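Long-range contact in FdxN element excision controlling factor protein (Anabaena variabilis, PDB 2OKF), which probably binds nucleic acid as a partner in the site-specific recombination that excises the fdxN element from cyanobacterial nitrogen-fixation genes: residues 55-61 and 93-99. Residues are numbered along the deposited sequence; the frame is centred on the assembly and turned at random.
Sequences KIAVEVK and DRVLYLA. With EDO (1,2-ethanediol), chain G.
R94 reaches across from segment 93-99 to the backbone of strand 55-60, its NH1 donating to the carbonyl O of I56 at 2.9 Å. CG stands anti to the backbone N (chi1 -176°) and the chain bends at chi3 (-56°), bringing the guanidinium back over the neighbouring strand. The acceptor lies at the group's edge, near its plane, while CB of K55 sits over one face, 3.6 Å from NH1; the side chains cross nearly at right angles. NE forms a salt bridge with E91, just past the end of helix 69-90. Shortening R94 to alanine is likely to cost I56 O its NH1 donor, leave E91 without its cationic mate and strip the guanidinium from the K55 methylenes. Beneath these side chains the strands run parallel, with backbone bonds alternating from V95 N and K55 O to K61 N and A99 O. On the other face, I56 CG2 meets CE1 of Y97 at 3.7 Å, and V58 CG1 touches the A99 methyl at 3.5 Å. The Y97 hydroxyl is hydrogen-bonded to N140, and W138 packs edge-to-face with its ring. Back on the face of R94, extended E59 lays OE2 3.5 Å from CD1 of L98, beside helix 69-90. That helix links the strands in a beta-alpha-beta crossover, consistent with the family's expected PDDEXK-type core: apolar contacts line the Y97 face, whereas R94 and E59 place charged groups on the other.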
# COMPACT_ATOMS: atom_id res chain seq x y z
N LYS A 55 -0.20 2.49 -24.17
CA LYS A 55 0.57 3.23 -23.15
C LYS A 55 0.57 2.51 -21.82
O LYS A 55 -0.45 2.00 -21.37
CB LYS A 55 -0.05 4.63 -22.94
CG LYS A 55 0.07 5.56 -24.14
CD LYS A 55 -0.64 6.89 -23.87
CE LYS A 55 -0.56 7.80 -25.08
NZ LYS A 55 -1.40 9.01 -24.90
N ILE A 56 1.74 2.48 -21.19
CA ILE A 56 1.92 1.85 -19.89
C ILE A 56 2.76 2.70 -18.95
O ILE A 56 3.46 3.61 -19.36
CB ILE A 56 2.56 0.44 -19.98
CG1 ILE A 56 4.01 0.54 -20.46
CG2 ILE A 56 1.75 -0.44 -20.90
CD1 ILE A 56 4.74 -0.77 -20.41
N ALA A 57 2.61 2.41 -17.66
CA ALA A 57 3.46 2.96 -16.61
C ALA A 57 3.95 1.75 -15.83
O ALA A 57 3.22 0.81 -15.63
CB ALA A 57 2.69 3.91 -15.69
N VAL A 58 5.22 1.77 -15.44
CA VAL A 58 5.80 0.65 -14.74
C VAL A 58 6.44 1.10 -13.46
O VAL A 58 7.31 1.97 -13.44
CB VAL A 58 6.88 -0.06 -15.60
CG1 VAL A 58 7.43 -1.27 -14.86
CG2 VAL A 58 6.29 -0.47 -16.93
N GLU A 59 5.95 0.47 -12.38
CA GLU A 59 6.44 0.60 -11.00
C GLU A 59 7.50 -0.48 -10.77
O GLU A 59 7.18 -1.65 -10.69
CB GLU A 59 5.31 0.50 -10.01
CG GLU A 59 5.75 0.46 -8.56
CD GLU A 59 4.63 0.19 -7.63
OE1 GLU A 59 3.47 0.41 -8.00
OE2 GLU A 59 4.89 -0.25 -6.47
N VAL A 60 8.77 -0.07 -10.75
CA VAL A 60 9.85 -1.03 -10.61
C VAL A 60 10.20 -1.38 -9.19
O VAL A 60 10.49 -0.50 -8.43
CB VAL A 60 11.14 -0.56 -11.33
CG1 VAL A 60 12.24 -1.61 -11.20
CG2 VAL A 60 10.84 -0.30 -12.77
N LYS A 61 10.21 -2.69 -8.90
CA LYS A 61 10.63 -3.24 -7.60
C LYS A 61 11.66 -4.34 -7.80
O LYS A 61 11.65 -5.10 -8.81
CB LYS A 61 9.43 -3.75 -6.81
CG LYS A 61 8.44 -2.65 -6.47
CD LYS A 61 9.06 -1.67 -5.51
CE LYS A 61 8.21 -0.46 -5.30
NZ LYS A 61 8.71 0.35 -4.19
N ASP A 93 -5.59 6.34 -20.22
CA ASP A 93 -5.22 5.31 -21.17
C ASP A 93 -3.89 4.65 -20.87
O ASP A 93 -3.48 3.74 -21.59
CB ASP A 93 -5.20 5.88 -22.58
CG ASP A 93 -6.59 6.25 -23.05
OD1 ASP A 93 -7.47 5.36 -22.99
OD2 ASP A 93 -6.81 7.39 -23.48
N ARG A 94 -3.22 5.07 -19.81
CA ARG A 94 -1.91 4.52 -19.46
C ARG A 94 -2.09 3.53 -18.36
O ARG A 94 -2.46 3.87 -17.21
CB ARG A 94 -0.94 5.63 -19.09
CG ARG A 94 0.43 5.10 -18.82
CD ARG A 94 1.46 6.20 -18.53
NE ARG A 94 1.55 7.19 -19.59
CZ ARG A 94 2.16 6.99 -20.75
NH1 ARG A 94 2.81 5.86 -21.05
NH2 ARG A 94 2.19 7.98 -21.63
N VAL A 95 -1.80 2.28 -18.68
CA VAL A 95 -2.02 1.17 -17.75
C VAL A 95 -0.81 0.89 -16.89
O VAL A 95 0.28 0.71 -17.40
CB VAL A 95 -2.42 -0.09 -18.54
CG1 VAL A 95 -2.66 -1.26 -17.63
CG2 VAL A 95 -3.67 0.20 -19.37
N LEU A 96 -1.02 0.82 -15.58
CA LEU A 96 0.05 0.57 -14.62
C LEU A 96 0.34 -0.90 -14.36
O LEU A 96 -0.59 -1.70 -14.13
CB LEU A 96 -0.32 1.21 -13.29
CG LEU A 96 0.71 1.15 -12.18
CD1 LEU A 96 1.93 1.94 -12.52
CD2 LEU A 96 0.11 1.61 -10.87
N TYR A 97 1.64 -1.21 -14.36
CA TYR A 97 2.14 -2.55 -14.04
C TYR A 97 3.16 -2.47 -12.91
O TYR A 97 3.97 -1.54 -12.88
CB TYR A 97 2.83 -3.19 -15.28
CG TYR A 97 1.87 -3.51 -16.36
CD1 TYR A 97 1.47 -2.51 -17.25
CD2 TYR A 97 1.30 -4.78 -16.49
CE1 TYR A 97 0.53 -2.75 -18.21
CE2 TYR A 97 0.34 -5.03 -17.46
CZ TYR A 97 -0.05 -4.01 -18.31
OH TYR A 97 -1.00 -4.24 -19.30
N LEU A 98 3.13 -3.47 -12.03
CA LEU A 98 4.18 -3.67 -11.01
C LEU A 98 5.21 -4.58 -11.65
O LEU A 98 4.90 -5.73 -11.98
CB LEU A 98 3.62 -4.30 -9.75
CG LEU A 98 4.62 -4.63 -8.67
CD1 LEU A 98 5.21 -3.37 -8.09
CD2 LEU A 98 3.93 -5.44 -7.61
N ALA A 99 6.44 -4.10 -11.76
CA ALA A 99 7.53 -4.93 -12.32
C ALA A 99 8.20 -5.71 -11.19
O ALA A 99 8.63 -5.13 -10.22
CB ALA A 99 8.56 -4.07 -13.04
C1 EDO G . 11.83 2.42 -4.07
O1 EDO G . 10.54 2.97 -4.37
C2 EDO G . 11.98 1.08 -4.78
O2 EDO G . 12.33 0.08 -3.83
O HOH W 1 -3.13 2.58 -23.93